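Local coordinates for protein nucleoside kinase (Methanococcus jannaschii, PDB 2C4E) that phosphorylates a wide range of nucleosides, most actively inosine, guanosine and cytidine, to their monophosphates, with ATP as the best phosphate donor and magnesium or manganese as cofactor, at residues A[221-225]-A[226-230]; A[263-266]-A[267-271]. All blocks are in the same frame, centred on the assembly; numbering follows the deposited sequence.

Contact 1 is the beta hairpin of strands 220-223 and 228-231 with its turn, and contact 2 is the opening of helix 263-277; along the chain one closes before the other begins, and their centres lie 12 Å apart. They touch directly. Ile222 CD1 packs against Leu263 O at 3.3 Å and sits 4.0 Å from Gly267 CA, Thr224 CG2 meets Leu263 CD1 at 3.7 Å, and Ile229 CG2 lies 3.8 Å from Glu264 CG, which lays the start of the helix on the face of the hairpin that carries Ile222 and Ile229. Both come near the ATP site: the side chain of Val221 is about 4 Å from that of Lys215, an ATP-binding residue, and Gly270 lies about 8 Å from the side chain of Thr214, another.

Contact 1 of 2, residues A[221-225]-A[226-230]; sequences VIYTK and DKKIE
Val221 to Tyr223 pair antiparallel with Lys228 to Glu230, and Ile222 and Ile229 form the hydrogen-bonded pair, Ile222 N to Ile229 O at 2.9 Å and Ile229 N to Ile222 O at 2.8 Å. Toward the turn, Thr224 N gives Lys227 O a straight bond of 2.8 Å (171° at the hydrogen), while Lys227 N returns weak ones to Thr224 O and to Thr224 OG1. On one face, Tyr223 and Lys228 lie side by side and point the same way: the lysine chain, fully extended from a CG anti to its backbone N (chi1 168°), runs along the ring with CD 3.7 Å from Tyr223 CE2. This beta hairpin forms the edge of the large central sheet of the ribokinase fold, strand 220-223 bonding onward to strand 210-214. Val221 CG2 covers part of one face of the tyrosine ring, 3.5 Å above its plane near the rim, and meets Lys228 CG at 3.7 Å. With only an alanine at Tyr223, the methylenes of Lys228 and the CG2 methyl of Val221 are likely to lose the ring they both touch, and the lysine chain to turn more freely. On the other face, Ile222 CB and Ile229 CB stand 4.0 Å apart.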
loop_
_atom_site.group_PDB
_atom_site.type_symbol
_atom_site.label_atom_id
_atom_site.label_comp_id
_atom_site.label_asym_id
_atom_site.label_seq_id
_atom_site.Cartn_x
_atom_site.Cartn_y
_atom_site.Cartn_z
ATOM N N VAL A 221 -22.451 -25.897 8.190
ATOM C CA VAL A 221 -23.775 -26.458 8.410
ATOM C C VAL A 221 -24.759 -25.756 7.489
ATOM O O VAL A 221 -24.715 -24.538 7.333
ATOM C CB VAL A 221 -24.227 -26.333 9.883
ATOM C CG1 VAL A 221 -24.161 -24.896 10.352
ATOM C CG2 VAL A 221 -25.633 -26.910 10.087
ATOM N N ILE A 222 -25.631 -26.546 6.867
ATOM C CA ILE A 222 -26.703 -26.035 6.049
ATOM C C ILE A 222 -28.029 -26.236 6.769
ATOM O O ILE A 222 -28.370 -27.354 7.145
ATOM C CB ILE A 222 -26.742 -26.797 4.709
ATOM C CG1 ILE A 222 -25.383 -26.708 4.004
ATOM C CG2 ILE A 222 -27.874 -26.254 3.848
ATOM C CD1 ILE A 222 -25.181 -27.781 2.938
ATOM N N TYR A 223 -28.782 -25.159 6.948
ATOM C CA TYR A 223 -30.105 -25.241 7.553
ATOM C C TYR A 223 -31.144 -24.951 6.507
ATOM O O TYR A 223 -31.050 -23.948 5.812
ATOM C CB TYR A 223 -30.267 -24.198 8.660
ATOM C CG TYR A 223 -29.317 -24.351 9.803
ATOM C CD1 TYR A 223 -28.133 -23.624 9.863
ATOM C CD2 TYR A 223 -29.610 -25.216 10.848
ATOM C CE1 TYR A 223 -27.270 -23.757 10.941
ATOM C CE2 TYR A 223 -28.759 -25.349 11.919
ATOM C CZ TYR A 223 -27.582 -24.626 11.954
ATOM O OH TYR A 223 -26.744 -24.773 13.046
ATOM N N THR A 224 -32.124 -25.834 6.381
ATOM C CA THR A 224 -33.339 -25.547 5.624
ATOM C C THR A 224 -34.539 -25.748 6.549
ATOM O O THR A 224 -34.380 -26.129 7.707
ATOM C CB THR A 224 -33.447 -26.468 4.412
ATOM O OG1 THR A 224 -33.603 -27.826 4.847
ATOM C CG2 THR A 224 -32.142 -26.489 3.620
ATOM N N LYS A 225 -35.741 -25.500 6.044
ATOM C CA LYS A 225 -36.953 -25.697 6.840
ATOM C C LYS A 225 -37.075 -27.143 7.293
ATOM O O LYS A 225 -37.470 -27.416 8.424
ATOM C CB LYS A 225 -38.190 -25.289 6.036
ATOM C CG LYS A 225 -38.349 -23.785 5.871
ATOM C CD LYS A 225 -39.662 -23.435 5.184
ATOM C CE LYS A 225 -39.745 -21.956 4.851
ATOM N NZ LYS A 225 -40.751 -21.674 3.793
ATOM N N ASP A 226 -36.691 -28.060 6.411
ATOM C CA ASP A 226 -36.869 -29.491 6.624
ATOM C C ASP A 226 -35.717 -30.167 7.372
ATOM O O ASP A 226 -35.922 -31.221 7.977
ATOM C CB ASP A 226 -37.035 -30.191 5.266
ATOM C CG ASP A 226 -38.369 -29.880 4.598
ATOM O OD1 ASP A 226 -39.358 -30.587 4.898
ATOM O OD2 ASP A 226 -38.523 -28.960 3.759
ATOM N N LYS A 227 -34.522 -29.573 7.335
ATOM C CA LYS A 227 -33.289 -30.312 7.628
ATOM C C LYS A 227 -32.143 -29.448 8.166
ATOM O O LYS A 227 -32.026 -28.280 7.819
ATOM C CB LYS A 227 -32.802 -30.975 6.324
ATOM C CG LYS A 227 -32.542 -32.463 6.391
ATOM C CD LYS A 227 -31.792 -32.948 5.138
ATOM C CE LYS A 227 -32.749 -33.373 4.031
ATOM N NZ LYS A 227 -32.040 -33.579 2.739
ATOM N N LYS A 228 -31.283 -30.049 8.982
ATOM C CA LYS A 228 -29.970 -29.495 9.317
ATOM C C LYS A 228 -28.906 -30.477 8.812
ATOM O O LYS A 228 -28.879 -31.647 9.225
ATOM C CB LYS A 228 -29.833 -29.289 10.830
ATOM C CG LYS A 228 -28.416 -28.999 11.330
ATOM C CD LYS A 228 -28.389 -28.883 12.860
ATOM C CE LYS A 228 -26.989 -28.596 13.386
ATOM N NZ LYS A 228 -26.929 -28.625 14.880
ATOM N N ILE A 229 -28.029 -30.001 7.932
ATOM C CA ILE A 229 -27.039 -30.838 7.266
ATOM C C ILE A 229 -25.644 -30.439 7.697
ATOM O O ILE A 229 -25.205 -29.326 7.445
ATOM C CB ILE A 229 -27.127 -30.687 5.730
ATOM C CG1 ILE A 229 -28.571 -30.874 5.250
ATOM C CG2 ILE A 229 -26.162 -31.659 5.054
ATOM C CD1 ILE A 229 -28.769 -30.502 3.787
ATOM N N GLU A 230 -24.933 -31.373 8.317
ATOM C CA GLU A 230 -23.573 -31.130 8.758
ATOM C C GLU A 230 -22.575 -31.544 7.683
ATOM O O GLU A 230 -22.589 -32.682 7.216
ATOM C CB GLU A 230 -23.315 -31.896 10.051
ATOM C CG GLU A 230 -24.254 -31.472 11.161
ATOM C CD GLU A 230 -23.580 -30.577 12.177
ATOM O OE1 GLU A 230 -23.031 -29.541 11.756
ATOM O OE2 GLU A 230 -23.590 -30.914 13.380
#

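Contact 2 of 2, residues A[263-266]-A[267-271]; sequences LEKC and GLIGA
Lys265 O accepts a hydrogen bond from Ile269 N at 2.9 Å, and the Ile269 side chain closes in on the same oxygen: CG1 lies 3.3 Å from Lys265 O. That branch is placed by a chi1 of -67°, which sets CG1 anti to the isoleucine's own carbonyl carbon and turns it back toward the preceding turn. One residue earlier the pattern repeats, with Leu268 N bonded to Glu264 O at 3.0 Å and Leu268 CG 3.5 Å from Glu264 O. Glu264 and Leu268 then run side by side in the same direction, touching lightly where Glu264 CG meets Leu268 CD1 at 4.2 Å. Gly267 N to Leu263 O and Gly270 N to Cys266 O, each 2.9 Å, complete four successive i to i+4 bonds of an alpha helix, the first turns of helix 263-277, where Asp262 OD1 also bonds Lys265 N. Around this helix, Cys266 packs on Phe253, Ala256 and Tyr257 of helix 245-258, Leu268 reaches Ile231 of the hairpin strand, and Ile269 meets Trp290 and Val293. Aliphatic carbon thus lies beside carbonyl oxygens already engaged by backbone amides, and probably limits the approach of water to Glu264 O and Lys265 O.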
loop_
_atom_site.group_PDB
_atom_site.type_symbol
_atom_site.label_atom_id
_atom_site.label_comp_id
_atom_site.label_asym_id
_atom_site.label_seq_id
_atom_site.Cartn_x
_atom_site.Cartn_y
_atom_site.Cartn_z
ATOM N N LEU A 263 -28.484 -30.221 -1.695
ATOM C CA LEU A 263 -27.738 -29.234 -0.923
ATOM C C LEU A 263 -26.592 -29.855 -0.150
ATOM O O LEU A 263 -25.549 -29.231 0.004
ATOM C CB LEU A 263 -28.664 -28.451 0.010
ATOM C CG LEU A 263 -29.663 -27.561 -0.743
ATOM C CD1 LEU A 263 -30.605 -26.871 0.221
ATOM C CD2 LEU A 263 -29.023 -26.511 -1.628
ATOM N N GLU A 264 -26.747 -31.093 0.322
ATOM C CA GLU A 264 -25.645 -31.735 1.013
ATOM C C GLU A 264 -24.439 -31.848 0.090
ATOM O O GLU A 264 -23.329 -31.512 0.476
ATOM C CB GLU A 264 -26.010 -33.121 1.536
ATOM C CG GLU A 264 -24.852 -33.807 2.235
ATOM C CD GLU A 264 -25.267 -35.029 3.034
ATOM O OE1 GLU A 264 -26.402 -35.509 2.857
ATOM O OE2 GLU A 264 -24.452 -35.501 3.850
ATOM N N LYS A 265 -24.650 -32.332 -1.126
ATOM C CA LYS A 265 -23.534 -32.427 -2.076
ATOM C C LYS A 265 -22.976 -31.052 -2.413
ATOM O O LYS A 265 -21.767 -30.903 -2.588
ATOM C CB LYS A 265 -23.926 -33.189 -3.342
ATOM C CG LYS A 265 -22.759 -33.389 -4.314
ATOM C CD LYS A 265 -22.906 -34.677 -5.143
ATOM C CE LYS A 265 -21.926 -34.721 -6.302
ATOM N NZ LYS A 265 -22.010 -36.021 -7.000
ATOM N N CYS A 266 -23.838 -30.040 -2.481
ATOM C CA CYS A 266 -23.356 -28.682 -2.690
ATOM C C CYS A 266 -22.391 -28.291 -1.588
ATOM O O CYS A 266 -21.332 -27.722 -1.858
ATOM C CB CYS A 266 -24.504 -27.689 -2.762
ATOM S SG CYS A 266 -25.528 -27.881 -4.237
ATOM N N GLY A 267 -22.738 -28.614 -0.345
ATOM C CA GLY A 267 -21.881 -28.326 0.786
ATOM C C GLY A 267 -20.547 -29.041 0.697
ATOM O O GLY A 267 -19.509 -28.447 0.969
ATOM N N LEU A 268 -20.589 -30.315 0.310
ATOM C CA LEU A 268 -19.385 -31.138 0.201
ATOM C C LEU A 268 -18.468 -30.640 -0.904
ATOM O O LEU A 268 -17.261 -30.589 -0.729
ATOM C CB LEU A 268 -19.755 -32.606 -0.042
ATOM C CG LEU A 268 -20.451 -33.338 1.112
ATOM C CD1 LEU A 268 -21.096 -34.640 0.594
ATOM C CD2 LEU A 268 -19.487 -33.637 2.240
ATOM N N ILE A 269 -19.047 -30.230 -2.028
ATOM C CA ILE A 269 -18.262 -29.637 -3.096
ATOM C C ILE A 269 -17.653 -28.317 -2.642
ATOM O O ILE A 269 -16.498 -28.046 -2.949
ATOM C CB ILE A 269 -19.120 -29.459 -4.371
ATOM C CG1 ILE A 269 -19.489 -30.828 -4.955
ATOM C CG2 ILE A 269 -18.419 -28.560 -5.377
ATOM C CD1 ILE A 269 -18.360 -31.560 -5.679
ATOM N N GLY A 270 -18.419 -27.486 -1.931
ATOM C CA GLY A 270 -17.874 -26.253 -1.390
ATOM C C GLY A 270 -16.656 -26.520 -0.510
ATOM O O GLY A 270 -15.596 -25.895 -0.663
ATOM N N ALA A 271 -16.811 -27.484 0.389
ATOM C CA ALA A 271 -15.741 -27.886 1.305
ATOM C C ALA A 271 -14.521 -28.387 0.540
ATOM O O ALA A 271 -13.394 -27.995 0.833
ATOM C CB ALA A 271 -16.235 -28.954 2.244
#